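Local atomic coordinates of dnab-like replicative helicase (PDB entry 3BH0), a protein that probably couples ATP hydrolysis to 5'-3' unwinding of double-stranded DNA in phage replication, the piece described being its C-terminal ATPase domain. Residues A83-K87 with Y302-V306; G161-I167 with L192-A196; V185-Q191 with V223-Q229; N277-V281 with T293-F298. All blocks are in the same frame, centred on the assembly; numbering follows the deposited sequence.

How the interactions relate
All four contacts lie in one RecA-like P-loop NTPase domain. Interactions 1, 3 and 4 each include strands of its central mixed sheet, while interaction 2 packs a helix start and a loop on strand 183-188. Interaction 1 closes the longest loop of the four, with the other three nested inside it. Interactions 2 and 3 have alternating segments and touch through Ile167 on Val185 and Leu193 on Ile187, their centres about 12 Å apart. Interaction 4 follows later in the chain and adjoins interaction 1, centres about 11 Å apart, where Phe298 meets Phe305. Ala85 packs on Met186 and Leu227, while Phe84 reaches Val281. The probable Walker A helix thus packs on both the parallel core and the antiparallel extension.

Interaction 1: residues A83-K87 with Y302-V306; sequences AFALK and YGNFV
Ala83 and Gly303 bring the two backbones nearest, with CA atoms 5.1 Å apart, where helix 81-93, just after the probable Walker A P-loop, crosses the edge strand 304-307 of the RecA-like sheet. The axes of 83-87 and 304-306 run at 75° to each other with a closest approach of 8.3 Å, a distance spanned by side chains. Gly303 and Asn304 form a G1 beta bulge opposite Ile299, and the positive phi of Gly303 fits this turn. A water donates to Ala83 O and Gly303 O, joining two carbonyls that cannot bond each other.

Phe305 points at the helix and brings its CE2 to 3.8 Å from Ala83 CB. Phe84 turns a ring edge to the Phe305 face, an edge-to-face pair with centroids 5.7 Å apart and planes at 77°; its CD1 stands above that face, offset toward the rim. Phe84 CB also packs on Phe305 CZ. The Phe84 ring also meets that of Phe55, nearly parallel to it.

A bend at chi2 takes the Lys87 chain past Phe305 CD2 to Asn304. Asn304 OD1 takes two donors: Phe305 N at 2.7 Å, in the carbonyl plane, and Lys87 NZ at 2.6 Å, tilted 24° from it.

Interaction 2: residues G161-I167 with L192-A196; sequences GQSVNYI and LLEPA
Leu193 and Ile167 meet with their side chains at about a right angle, Leu193 CD2 lying 3.6 Å from Ile167 CD1. The contact joins the N-terminal end of helix 164-176 to the loop that follows strand 183-188 in the RecA-like alpha/beta fold. Both side chains also rest on Ile187 of that strand, so the crossing closes a small apolar layer over the sheet. The other Leu193 branch, CD1, approaches Val164 CG2 more loosely at 4.4 Å.

Beside this apolar pair, Glu194 N donates to Gln162 O at 2.8 Å. The N-H points well, at 165°, yet the donor stands 43° out of the carbonyl plane. Leu193 CD2 comes to 3.3 Å from the same oxygen, Gln162 O, which is therefore bordered by both a polar and an apolar group. The amide end of Gln162 leaves the contact, where NE2 donates to Lys159 O and Phe157 O.

Glu194 runs extended beyond CG alongside Gly161 and Gln162, carrying OE2 to Gly161 CA at 3.4 Å. Ser163 is the helix N-cap: OG sits between the backbone N and the carbonyl carbon (chi1 55°), turned to the first helical turn, and Ser163 OG accepts from Tyr166 N at 2.9 Å.

Interaction 3: residues V185-Q191 with V223-Q229; sequences VMIDYLQ and VVIALSQ
Gln191 and Gln229 meet near the C-terminal ends of two neighbouring parallel strands, 183-188 and 223-228, the outer members of a beta-alpha-beta unit whose helix is 202-220. The strand axes of 185-188 and 223-228 lie 4.7 Å apart at 12°, evidence of a regular parallel pairing, with bonds such as Ile225 N to Val185 O and Ile187 N to Ile225 O. Leu190 N adds a further bond to Leu227 O.

Followed outward, Gln191 begins with CB, 3.5 Å from Gln229 NE2. CG lies against the same nitrogen, and the bend at chi2 (85°) then turns CD toward Ser228. At the tip, Gln191 OE1 accepts a longer bond of 3.3 Å from Gln229 N, which stands above the amide plane. Gln191 NE2 donates to Ser228 OG at 2.8 Å, with the hydroxyl oxygen close to the amide plane. Ser228 OG in turn donates to Gln229 O.

Upstream, Met186 CE touches Ile225 CG2 at 3.6 Å, the two side chains lying side by side against helix 81-93, through Ala85 and Met92. Ile187 CD1 meets Val224 CG1 at 4.0 Å on the face covered by helix 202-220. Tyr189 CE1 lies 3.5 Å from Gln229 OE1.

The side-chain chemistry thus changes from apolar packing in the strands to amide and hydroxyl bonds at their ends: both polar atoms of the Gln191 amide engage Ser228 and Gln229, at and just after the end of the second strand, which should restrict its rotation.

Interaction 4: residues N277-V281 with T293-F298; sequences NIVEV and TVSLAF
Asn277 opens the pairing by offering its backbone O to Phe298 N, 2.9 Å away, at the end of a beta hairpin made of strands 278-286 and 292-299. The hairpin belongs to the antiparallel part of the RecA-like sheet, and the axes of 278-281 and 293-298 are at 153°. The backbone N of Asn277 bonds to Asp267.

Ile278 pairs with Ala297 without hydrogen bonds between them. Its CG2 packs at 3.8 Å on Ser295 CB, on the face that loop residue Leu308 also touches.

Val279 and Leu296 form a hydrogen-bonded pair: Val279 N donates to Leu296 O and Leu296 N returns the bond to Val279 O. Val279 CG2, held anti to its own carbonyl carbon, meets Phe298 CB at 3.6 Å; the Phe298 ring then turns away toward the ring of Phe305.

Glu280 returns to the Ile278 face, opposite Ser295, their CA atoms 4.1 Å apart. Its extended chain crosses Thr293, whose CG2 lies 3.6 Å from Glu280 CB. Glu280 OE1 has a long, weak ion pair with Arg241, and OE2 is hydrogen-bonded elsewhere.

Val281 finishes the segment as a second hydrogen-bonded pair, exchanging bonds with Val294. Its side chain joins Val279 and Leu296 on the face toward Phe84 of helix 81-93, and Val281 CG2 reaches Leu296 CD1 at 4.1 Å.

Interaction 1: residues A83-K87 with Y302-V306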
loop_
_atom_site.group_PDB
_atom_site.type_symbol
_atom_site.label_atom_id
_atom_site.label_comp_id
_atom_site.label_asym_id
_atom_site.label_seq_id
_atom_site.Cartn_x
_atom_site.Cartn_y
_atom_site.Cartn_z
ATOM N N ALA A 83 7.502 4.940 -1.793
ATOM C CA ALA A 83 8.544 3.931 -1.671
ATOM C C ALA A 83 8.052 2.703 -0.898
ATOM O O ALA A 83 8.306 1.576 -1.297
ATOM C CB ALA A 83 9.782 4.539 -0.992
ATOM N N PHE A 84 7.339 2.951 0.201
ATOM C CA PHE A 84 6.785 1.909 1.069
ATOM C C PHE A 84 5.684 1.103 0.380
ATOM O O PHE A 84 5.654 -0.138 0.474
ATOM C CB PHE A 84 6.263 2.560 2.354
ATOM C CG PHE A 84 5.582 1.619 3.292
ATOM C CD1 PHE A 84 6.319 0.808 4.149
ATOM C CD2 PHE A 84 4.205 1.577 3.364
ATOM C CE1 PHE A 84 5.679 -0.050 5.046
ATOM C CE2 PHE A 84 3.562 0.723 4.255
ATOM C CZ PHE A 84 4.308 -0.091 5.095
ATOM N N ALA A 85 4.781 1.807 -0.302
ATOM C CA ALA A 85 3.738 1.152 -1.080
ATOM C C ALA A 85 4.323 0.311 -2.225
ATOM O O ALA A 85 3.941 -0.852 -2.407
ATOM C CB ALA A 85 2.741 2.176 -1.606
ATOM N N LEU A 86 5.258 0.880 -2.984
ATOM C CA LEU A 86 5.862 0.127 -4.095
ATOM C C LEU A 86 6.645 -1.069 -3.584
ATOM O O LEU A 86 6.654 -2.125 -4.207
ATOM C CB LEU A 86 6.719 1.010 -5.018
ATOM C CG LEU A 86 5.950 2.032 -5.877
ATOM C CD1 LEU A 86 6.875 3.068 -6.431
ATOM C CD2 LEU A 86 5.131 1.409 -7.005
ATOM N N LYS A 87 7.268 -0.911 -2.425
ATOM C CA LYS A 87 8.020 -2.000 -1.826
ATOM C C LYS A 87 7.052 -3.165 -1.627
ATOM O O LYS A 87 7.246 -4.241 -2.187
ATOM C CB LYS A 87 8.683 -1.529 -0.535
ATOM C CG LYS A 87 9.484 -2.572 0.205
ATOM C CD LYS A 87 10.642 -3.094 -0.610
ATOM C CE LYS A 87 11.278 -4.279 0.104
ATOM N NZ LYS A 87 12.519 -4.684 -0.607
ATOM N N TYR A 302 17.664 4.045 -2.274
ATOM C CA TYR A 302 17.109 2.978 -3.104
ATOM C C TYR A 302 15.588 2.817 -2.968
ATOM O O TYR A 302 14.976 2.030 -3.690
ATOM C CB TYR A 302 17.821 1.646 -2.834
ATOM C CG TYR A 302 19.312 1.649 -3.106
ATOM C CD1 TYR A 302 19.830 2.113 -4.323
ATOM C CD2 TYR A 302 20.204 1.154 -2.157
ATOM C CE1 TYR A 302 21.209 2.101 -4.577
ATOM C CE2 TYR A 302 21.581 1.137 -2.393
ATOM C CZ TYR A 302 22.080 1.607 -3.604
ATOM O OH TYR A 302 23.449 1.572 -3.824
ATOM N N GLY A 303 14.993 3.565 -2.042
ATOM C CA GLY A 303 13.572 3.454 -1.746
ATOM C C GLY A 303 13.243 2.065 -1.242
ATOM O O GLY A 303 12.170 1.522 -1.531
ATOM N N ASN A 304 14.185 1.495 -0.494
ATOM C CA ASN A 304 14.040 0.167 0.073
ATOM C C ASN A 304 13.873 0.184 1.584
ATOM O O ASN A 304 14.263 1.138 2.250
ATOM C CB ASN A 304 15.238 -0.689 -0.291
ATOM C CG ASN A 304 14.873 -2.131 -0.474
ATOM O OD1 ASN A 304 14.014 -2.663 0.230
ATOM N ND2 ASN A 304 15.523 -2.783 -1.434
ATOM N N PHE A 305 13.278 -0.884 2.109
ATOM C CA PHE A 305 13.006 -1.015 3.532
ATOM C C PHE A 305 13.512 -2.366 4.029
ATOM O O PHE A 305 13.336 -3.407 3.362
ATOM C CB PHE A 305 11.515 -0.884 3.814
ATOM C CG PHE A 305 10.945 0.458 3.459
ATOM C CD1 PHE A 305 10.645 1.378 4.456
ATOM C CD2 PHE A 305 10.699 0.802 2.129
ATOM C CE1 PHE A 305 10.110 2.626 4.128
ATOM C CE2 PHE A 305 10.182 2.031 1.805
ATOM C CZ PHE A 305 9.878 2.943 2.799
ATOM N N VAL A 306 14.144 -2.333 5.200
ATOM C CA VAL A 306 14.753 -3.505 5.792
ATOM C C VAL A 306 14.022 -3.839 7.072
ATOM O O VAL A 306 13.884 -2.998 7.961
ATOM C CB VAL A 306 16.241 -3.270 6.092
ATOM C CG1 VAL A 306 16.897 -4.530 6.669
ATOM C CG2 VAL A 306 16.955 -2.820 4.836
HETATM O O HOH W 1 10.036 1.150 -3.370
#

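Interaction 2: residues G161-I167 with L192-A196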
loop_
_atom_site.group_PDB
_atom_site.type_symbol
_atom_site.label_atom_id
_atom_site.label_comp_id
_atom_site.label_asym_id
_atom_site.label_seq_id
_atom_site.Cartn_x
_atom_site.Cartn_y
_atom_site.Cartn_z
ATOM N N GLY A 161 -7.516 10.884 -14.259
ATOM C CA GLY A 161 -8.866 10.948 -13.701
ATOM C C GLY A 161 -9.492 9.572 -13.599
ATOM O O GLY A 161 -9.811 8.953 -14.615
ATOM N N GLN A 162 -9.637 9.082 -12.368
ATOM C CA GLN A 162 -10.187 7.755 -12.123
ATOM C C GLN A 162 -11.144 7.828 -10.951
ATOM O O GLN A 162 -10.790 8.344 -9.882
ATOM C CB GLN A 162 -9.096 6.728 -11.795
ATOM C CG GLN A 162 -8.008 6.567 -12.824
ATOM C CD GLN A 162 -7.028 5.484 -12.441
ATOM O OE1 GLN A 162 -7.422 4.416 -12.007
ATOM N NE2 GLN A 162 -5.738 5.764 -12.580
ATOM N N SER A 163 -12.358 7.329 -11.164
ATOM C CA SER A 163 -13.350 7.200 -10.097
ATOM C C SER A 163 -13.182 5.813 -9.481
ATOM O O SER A 163 -12.416 4.992 -10.007
ATOM C CB SER A 163 -14.749 7.350 -10.698
ATOM O OG SER A 163 -14.914 6.408 -11.753
ATOM N N VAL A 164 -13.889 5.535 -8.391
ATOM C CA VAL A 164 -13.943 4.154 -7.876
ATOM C C VAL A 164 -14.643 3.249 -8.891
ATOM O O VAL A 164 -14.285 2.087 -9.057
ATOM C CB VAL A 164 -14.651 4.042 -6.507
ATOM C CG1 VAL A 164 -14.699 2.584 -6.044
ATOM C CG2 VAL A 164 -13.934 4.876 -5.488
ATOM N N ASN A 165 -15.635 3.802 -9.570
ATOM C CA ASN A 165 -16.353 3.093 -10.609
ATOM C C ASN A 165 -15.398 2.603 -11.684
ATOM O O ASN A 165 -15.393 1.421 -12.045
ATOM C CB ASN A 165 -17.407 4.021 -11.213
ATOM C CG ASN A 165 -18.604 3.271 -11.715
ATOM O OD1 ASN A 165 -18.565 2.664 -12.801
ATOM N ND2 ASN A 165 -19.686 3.295 -10.935
ATOM N N TYR A 166 -14.556 3.521 -12.155
ATOM C CA TYR A 166 -13.510 3.206 -13.117
ATOM C C TYR A 166 -12.621 2.077 -12.612
ATOM O O TYR A 166 -12.272 1.175 -13.361
ATOM C CB TYR A 166 -12.691 4.466 -13.431
ATOM C CG TYR A 166 -11.507 4.221 -14.328
ATOM C CD1 TYR A 166 -11.592 4.436 -15.702
ATOM C CD2 TYR A 166 -10.290 3.762 -13.802
ATOM C CE1 TYR A 166 -10.480 4.194 -16.534
ATOM C CE2 TYR A 166 -9.196 3.518 -14.612
ATOM C CZ TYR A 166 -9.292 3.740 -15.970
ATOM O OH TYR A 166 -8.200 3.494 -16.765
ATOM N N ILE A 167 -12.259 2.126 -11.334
ATOM C CA ILE A 167 -11.334 1.139 -10.753
ATOM C C ILE A 167 -12.012 -0.210 -10.552
ATOM O O ILE A 167 -11.381 -1.263 -10.714
ATOM C CB ILE A 167 -10.698 1.655 -9.428
ATOM C CG1 ILE A 167 -9.832 2.895 -9.719
ATOM C CG2 ILE A 167 -9.932 0.543 -8.709
ATOM C CD1 ILE A 167 -9.202 3.535 -8.510
ATOM N N LEU A 192 -7.177 12.057 -4.630
ATOM C CA LEU A 192 -7.070 12.414 -6.031
ATOM C C LEU A 192 -8.176 11.754 -6.874
ATOM O O LEU A 192 -8.389 12.122 -8.037
ATOM C CB LEU A 192 -5.687 11.977 -6.565
ATOM C CG LEU A 192 -4.663 13.029 -7.016
ATOM C CD1 LEU A 192 -4.565 14.169 -6.023
ATOM C CD2 LEU A 192 -3.285 12.425 -7.282
ATOM N N LEU A 193 -8.868 10.777 -6.290
ATOM C CA LEU A 193 -9.903 10.029 -7.015
ATOM C C LEU A 193 -11.069 10.931 -7.415
ATOM O O LEU A 193 -11.417 11.856 -6.692
ATOM C CB LEU A 193 -10.409 8.839 -6.191
ATOM C CG LEU A 193 -9.476 7.633 -6.050
ATOM C CD1 LEU A 193 -9.951 6.672 -4.966
ATOM C CD2 LEU A 193 -9.297 6.900 -7.366
ATOM N N GLU A 194 -11.662 10.665 -8.576
ATOM C CA GLU A 194 -12.844 11.415 -9.019
ATOM C C GLU A 194 -14.030 11.038 -8.146
ATOM O O GLU A 194 -14.403 9.881 -8.101
ATOM C CB GLU A 194 -13.158 11.101 -10.475
ATOM C CG GLU A 194 -12.076 11.526 -11.430
ATOM C CD GLU A 194 -12.541 11.487 -12.882
ATOM O OE1 GLU A 194 -13.435 10.658 -13.224
ATOM O OE2 GLU A 194 -12.000 12.290 -13.681
ATOM N N PRO A 195 -14.611 12.010 -7.423
ATOM C CA PRO A 195 -15.788 11.679 -6.616
ATOM C C PRO A 195 -17.040 11.444 -7.474
ATOM O O PRO A 195 -17.139 11.990 -8.578
ATOM C CB PRO A 195 -15.954 12.911 -5.731
ATOM C CG PRO A 195 -15.366 14.025 -6.512
ATOM C CD PRO A 195 -14.229 13.430 -7.287
ATOM N N ALA A 196 -17.981 10.641 -6.964
ATOM C CA ALA A 196 -19.158 10.242 -7.755
ATOM C C ALA A 196 -20.054 11.438 -8.038
ATOM O O ALA A 196 -20.565 11.583 -9.142
ATOM C CB ALA A 196 -19.933 9.122 -7.080
#

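Interaction 3: residues V185-Q191 with V223-Q229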
loop_
_atom_site.group_PDB
_atom_site.type_symbol
_atom_site.label_atom_id
_atom_site.label_comp_id
_atom_site.label_asym_id
_atom_site.label_seq_id
_atom_site.Cartn_x
_atom_site.Cartn_y
_atom_site.Cartn_z
ATOM N N VAL A 185 -5.570 -4.182 -4.999
ATOM C CA VAL A 185 -5.757 -2.887 -5.659
ATOM C C VAL A 185 -5.074 -1.778 -4.857
ATOM O O VAL A 185 -5.521 -1.434 -3.771
ATOM C CB VAL A 185 -7.265 -2.597 -5.895
ATOM C CG1 VAL A 185 -7.479 -1.323 -6.704
ATOM C CG2 VAL A 185 -7.915 -3.800 -6.597
ATOM N N MET A 186 -3.971 -1.251 -5.389
ATOM C CA MET A 186 -3.243 -0.149 -4.748
ATOM C C MET A 186 -3.624 1.166 -5.396
ATOM O O MET A 186 -3.573 1.297 -6.621
ATOM C CB MET A 186 -1.728 -0.320 -4.863
ATOM C CG MET A 186 -1.132 -1.480 -4.100
ATOM S SD MET A 186 0.580 -1.135 -3.604
ATOM C CE MET A 186 0.303 -0.254 -2.064
ATOM N N ILE A 187 -3.987 2.153 -4.585
ATOM C CA ILE A 187 -4.369 3.440 -5.136
ATOM C C ILE A 187 -3.397 4.562 -4.729
ATOM O O ILE A 187 -3.390 4.995 -3.566
ATOM C CB ILE A 187 -5.844 3.749 -4.837
ATOM C CG1 ILE A 187 -6.690 2.527 -5.246
ATOM C CG2 ILE A 187 -6.293 5.046 -5.552
ATOM C CD1 ILE A 187 -8.062 2.476 -4.697
ATOM N N ASP A 188 -2.557 5.015 -5.675
ATOM C CA ASP A 188 -1.675 6.155 -5.366
ATOM C C ASP A 188 -2.480 7.396 -5.201
ATOM O O ASP A 188 -2.696 8.227 -6.085
ATOM C CB ASP A 188 -0.455 6.385 -6.254
ATOM C CG ASP A 188 0.542 7.419 -5.628
ATOM O OD1 ASP A 188 0.231 8.056 -4.575
ATOM O OD2 ASP A 188 1.636 7.609 -6.199
ATOM N N TYR A 189 -2.920 7.398 -3.962
ATOM C CA TYR A 189 -3.565 8.406 -3.198
ATOM C C TYR A 189 -4.991 8.760 -3.504
ATOM O O TYR A 189 -5.350 9.166 -4.605
ATOM C CB TYR A 189 -2.585 9.422 -2.570
ATOM C CG TYR A 189 -2.666 10.877 -2.883
ATOM C CD1 TYR A 189 -3.539 11.703 -2.180
ATOM C CD2 TYR A 189 -1.769 11.461 -3.780
ATOM C CE1 TYR A 189 -3.575 13.065 -2.419
ATOM C CE2 TYR A 189 -1.789 12.832 -4.018
ATOM C CZ TYR A 189 -2.692 13.618 -3.338
ATOM O OH TYR A 189 -2.725 14.960 -3.588
ATOM N N LEU A 190 -5.772 8.488 -2.463
ATOM C CA LEU A 190 -7.201 8.428 -2.460
ATOM C C LEU A 190 -7.857 9.758 -2.772
ATOM O O LEU A 190 -8.867 9.788 -3.460
ATOM C CB LEU A 190 -7.666 7.899 -1.092
ATOM C CG LEU A 190 -9.152 7.816 -0.709
ATOM C CD1 LEU A 190 -9.357 6.589 0.157
ATOM C CD2 LEU A 190 -9.645 9.075 0.012
ATOM N N GLN A 191 -7.266 10.841 -2.283
ATOM C CA GLN A 191 -7.892 12.163 -2.333
ATOM C C GLN A 191 -7.774 12.803 -3.707
ATOM O O GLN A 191 -8.215 13.939 -3.908
ATOM C CB GLN A 191 -7.305 13.094 -1.263
ATOM C CG GLN A 191 -7.713 12.746 0.171
ATOM C CD GLN A 191 -6.825 11.673 0.824
ATOM O OE1 GLN A 191 -5.837 11.207 0.245
ATOM N NE2 GLN A 191 -7.183 11.291 2.046
ATOM N N VAL A 223 -8.138 -7.256 -1.882
ATOM C CA VAL A 223 -7.497 -6.312 -0.966
ATOM C C VAL A 223 -7.420 -4.940 -1.638
ATOM O O VAL A 223 -6.897 -4.819 -2.736
ATOM C CB VAL A 223 -6.082 -6.761 -0.544
ATOM C CG1 VAL A 223 -5.511 -5.797 0.523
ATOM C CG2 VAL A 223 -6.111 -8.200 -0.014
ATOM N N VAL A 224 -7.975 -3.922 -0.994
ATOM C CA VAL A 224 -7.791 -2.544 -1.445
ATOM C C VAL A 224 -6.822 -1.858 -0.498
ATOM O O VAL A 224 -6.996 -1.921 0.716
ATOM C CB VAL A 224 -9.117 -1.782 -1.528
ATOM C CG1 VAL A 224 -8.892 -0.343 -1.969
ATOM C CG2 VAL A 224 -10.054 -2.500 -2.506
ATOM N N ILE A 225 -5.771 -1.275 -1.075
ATOM C CA ILE A 225 -4.777 -0.498 -0.348
ATOM C C ILE A 225 -4.763 0.936 -0.898
ATOM O O ILE A 225 -4.275 1.190 -2.004
ATOM C CB ILE A 225 -3.358 -1.124 -0.403
ATOM C CG1 ILE A 225 -3.354 -2.541 0.191
ATOM C CG2 ILE A 225 -2.396 -0.282 0.384
ATOM C CD1 ILE A 225 -2.065 -3.305 -0.019
ATOM N N ALA A 226 -5.325 1.859 -0.124
ATOM C CA ALA A 226 -5.334 3.250 -0.491
ATOM C C ALA A 226 -4.313 4.063 0.321
ATOM O O ALA A 226 -4.298 4.039 1.563
ATOM C CB ALA A 226 -6.744 3.839 -0.359
ATOM N N LEU A 227 -3.449 4.760 -0.414
ATOM C CA LEU A 227 -2.584 5.790 0.125
ATOM C C LEU A 227 -3.425 7.038 0.390
ATOM O O LEU A 227 -4.348 7.347 -0.363
ATOM C CB LEU A 227 -1.435 6.100 -0.852
ATOM C CG LEU A 227 -0.160 5.265 -0.738
ATOM C CD1 LEU A 227 -0.457 3.788 -0.900
ATOM C CD2 LEU A 227 0.898 5.696 -1.746
ATOM N N SER A 228 -3.083 7.750 1.459
ATOM C CA SER A 228 -3.840 8.899 1.898
ATOM C C SER A 228 -2.919 9.948 2.488
ATOM O O SER A 228 -1.964 9.639 3.210
ATOM C CB SER A 228 -4.888 8.488 2.934
ATOM O OG SER A 228 -5.450 9.630 3.555
ATOM N N GLN A 229 -3.225 11.198 2.186
ATOM C CA GLN A 229 -2.481 12.315 2.720
ATOM C C GLN A 229 -2.971 12.537 4.136
ATOM O O GLN A 229 -3.904 11.871 4.572
ATOM C CB GLN A 229 -2.678 13.554 1.833
ATOM C CG GLN A 229 -4.060 14.234 1.898
ATOM C CD GLN A 229 -4.309 15.192 0.698
ATOM O OE1 GLN A 229 -3.385 15.563 -0.018
ATOM N NE2 GLN A 229 -5.555 15.574 0.491
#

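Interaction 4: residues N277-V281 with T293-F298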
loop_
_atom_site.group_PDB
_atom_site.type_symbol
_atom_site.label_atom_id
_atom_site.label_comp_id
_atom_site.label_asym_id
_atom_site.label_seq_id
_atom_site.Cartn_x
_atom_site.Cartn_y
_atom_site.Cartn_z
ATOM N N ASN A 277 17.438 7.084 10.141
ATOM C CA ASN A 277 17.076 6.208 9.030
ATOM C C ASN A 277 16.049 5.133 9.409
ATOM O O ASN A 277 16.001 4.062 8.805
ATOM C CB ASN A 277 18.332 5.588 8.403
ATOM C CG ASN A 277 19.226 6.618 7.717
ATOM O OD1 ASN A 277 20.394 6.348 7.442
ATOM N ND2 ASN A 277 18.680 7.787 7.423
ATOM N N ILE A 278 15.225 5.431 10.412
ATOM C CA ILE A 278 14.127 4.541 10.807
ATOM C C ILE A 278 12.776 5.122 10.365
ATOM O O ILE A 278 12.455 6.272 10.649
ATOM C CB ILE A 278 14.114 4.255 12.335
ATOM C CG1 ILE A 278 15.373 3.480 12.779
ATOM C CG2 ILE A 278 12.833 3.535 12.744
ATOM C CD1 ILE A 278 15.425 2.009 12.355
ATOM N N VAL A 279 12.014 4.314 9.637
ATOM C CA VAL A 279 10.633 4.608 9.363
ATOM C C VAL A 279 9.815 3.691 10.253
ATOM O O VAL A 279 9.922 2.466 10.157
ATOM C CB VAL A 279 10.277 4.376 7.878
ATOM C CG1 VAL A 279 8.758 4.368 7.669
ATOM C CG2 VAL A 279 10.902 5.458 7.022
ATOM N N GLU A 280 8.998 4.276 11.118
ATOM C CA GLU A 280 8.060 3.463 11.870
ATOM C C GLU A 280 6.669 3.389 11.220
ATOM O O GLU A 280 6.070 4.405 10.825
ATOM C CB GLU A 280 8.015 3.848 13.350
ATOM C CG GLU A 280 7.625 5.266 13.678
ATOM C CD GLU A 280 7.616 5.522 15.191
ATOM O OE1 GLU A 280 8.684 5.435 15.834
ATOM O OE2 GLU A 280 6.528 5.811 15.746
ATOM N N VAL A 281 6.197 2.155 11.076
ATOM C CA VAL A 281 4.864 1.876 10.609
ATOM C C VAL A 281 3.962 1.793 11.831
ATOM O O VAL A 281 4.012 0.827 12.596
ATOM C CB VAL A 281 4.824 0.577 9.791
ATOM C CG1 VAL A 281 3.429 0.310 9.281
ATOM C CG2 VAL A 281 5.794 0.656 8.625
ATOM N N THR A 293 3.327 -0.337 16.819
ATOM C CA THR A 293 4.280 0.270 15.909
ATOM C C THR A 293 5.287 -0.769 15.451
ATOM O O THR A 293 5.762 -1.566 16.247
ATOM C CB THR A 293 5.026 1.434 16.613
ATOM O OG1 THR A 293 4.096 2.477 16.940
ATOM C CG2 THR A 293 6.133 2.002 15.742
ATOM N N VAL A 294 5.609 -0.749 14.161
ATOM C CA VAL A 294 6.643 -1.593 13.572
ATOM C C VAL A 294 7.711 -0.698 12.910
ATOM O O VAL A 294 7.429 0.043 11.978
ATOM C CB VAL A 294 6.015 -2.567 12.530
ATOM C CG1 VAL A 294 7.083 -3.190 11.618
ATOM C CG2 VAL A 294 5.159 -3.648 13.232
ATOM N N SER A 295 8.943 -0.769 13.405
ATOM C CA SER A 295 10.030 0.035 12.869
ATOM C C SER A 295 10.721 -0.687 11.732
ATOM O O SER A 295 10.856 -1.908 11.751
ATOM C CB SER A 295 11.030 0.380 13.970
ATOM O OG SER A 295 10.381 1.021 15.056
ATOM N N LEU A 296 11.144 0.073 10.735
ATOM C CA LEU A 296 11.893 -0.465 9.613
ATOM C C LEU A 296 13.060 0.456 9.287
ATOM O O LEU A 296 12.968 1.661 9.466
ATOM C CB LEU A 296 11.006 -0.576 8.367
ATOM C CG LEU A 296 9.745 -1.432 8.338
ATOM C CD1 LEU A 296 9.044 -1.180 7.016
ATOM C CD2 LEU A 296 10.093 -2.905 8.488
ATOM N N ALA A 297 14.145 -0.132 8.797
ATOM C CA ALA A 297 15.296 0.612 8.312
ATOM C C ALA A 297 14.993 1.033 6.888
ATOM O O ALA A 297 14.697 0.200 6.041
ATOM C CB ALA A 297 16.567 -0.244 8.364
ATOM N N PHE A 298 15.065 2.332 6.633
ATOM C CA PHE A 298 14.724 2.870 5.342
ATOM C C PHE A 298 16.007 3.191 4.603
ATOM O O PHE A 298 16.827 3.968 5.096
ATOM C CB PHE A 298 13.868 4.122 5.532
ATOM C CG PHE A 298 13.570 4.858 4.266
ATOM C CD1 PHE A 298 13.066 4.189 3.148
ATOM C CD2 PHE A 298 13.748 6.236 4.197
ATOM C CE1 PHE A 298 12.764 4.878 1.981
ATOM C CE2 PHE A 298 13.443 6.939 3.025
ATOM C CZ PHE A 298 12.950 6.260 1.919
#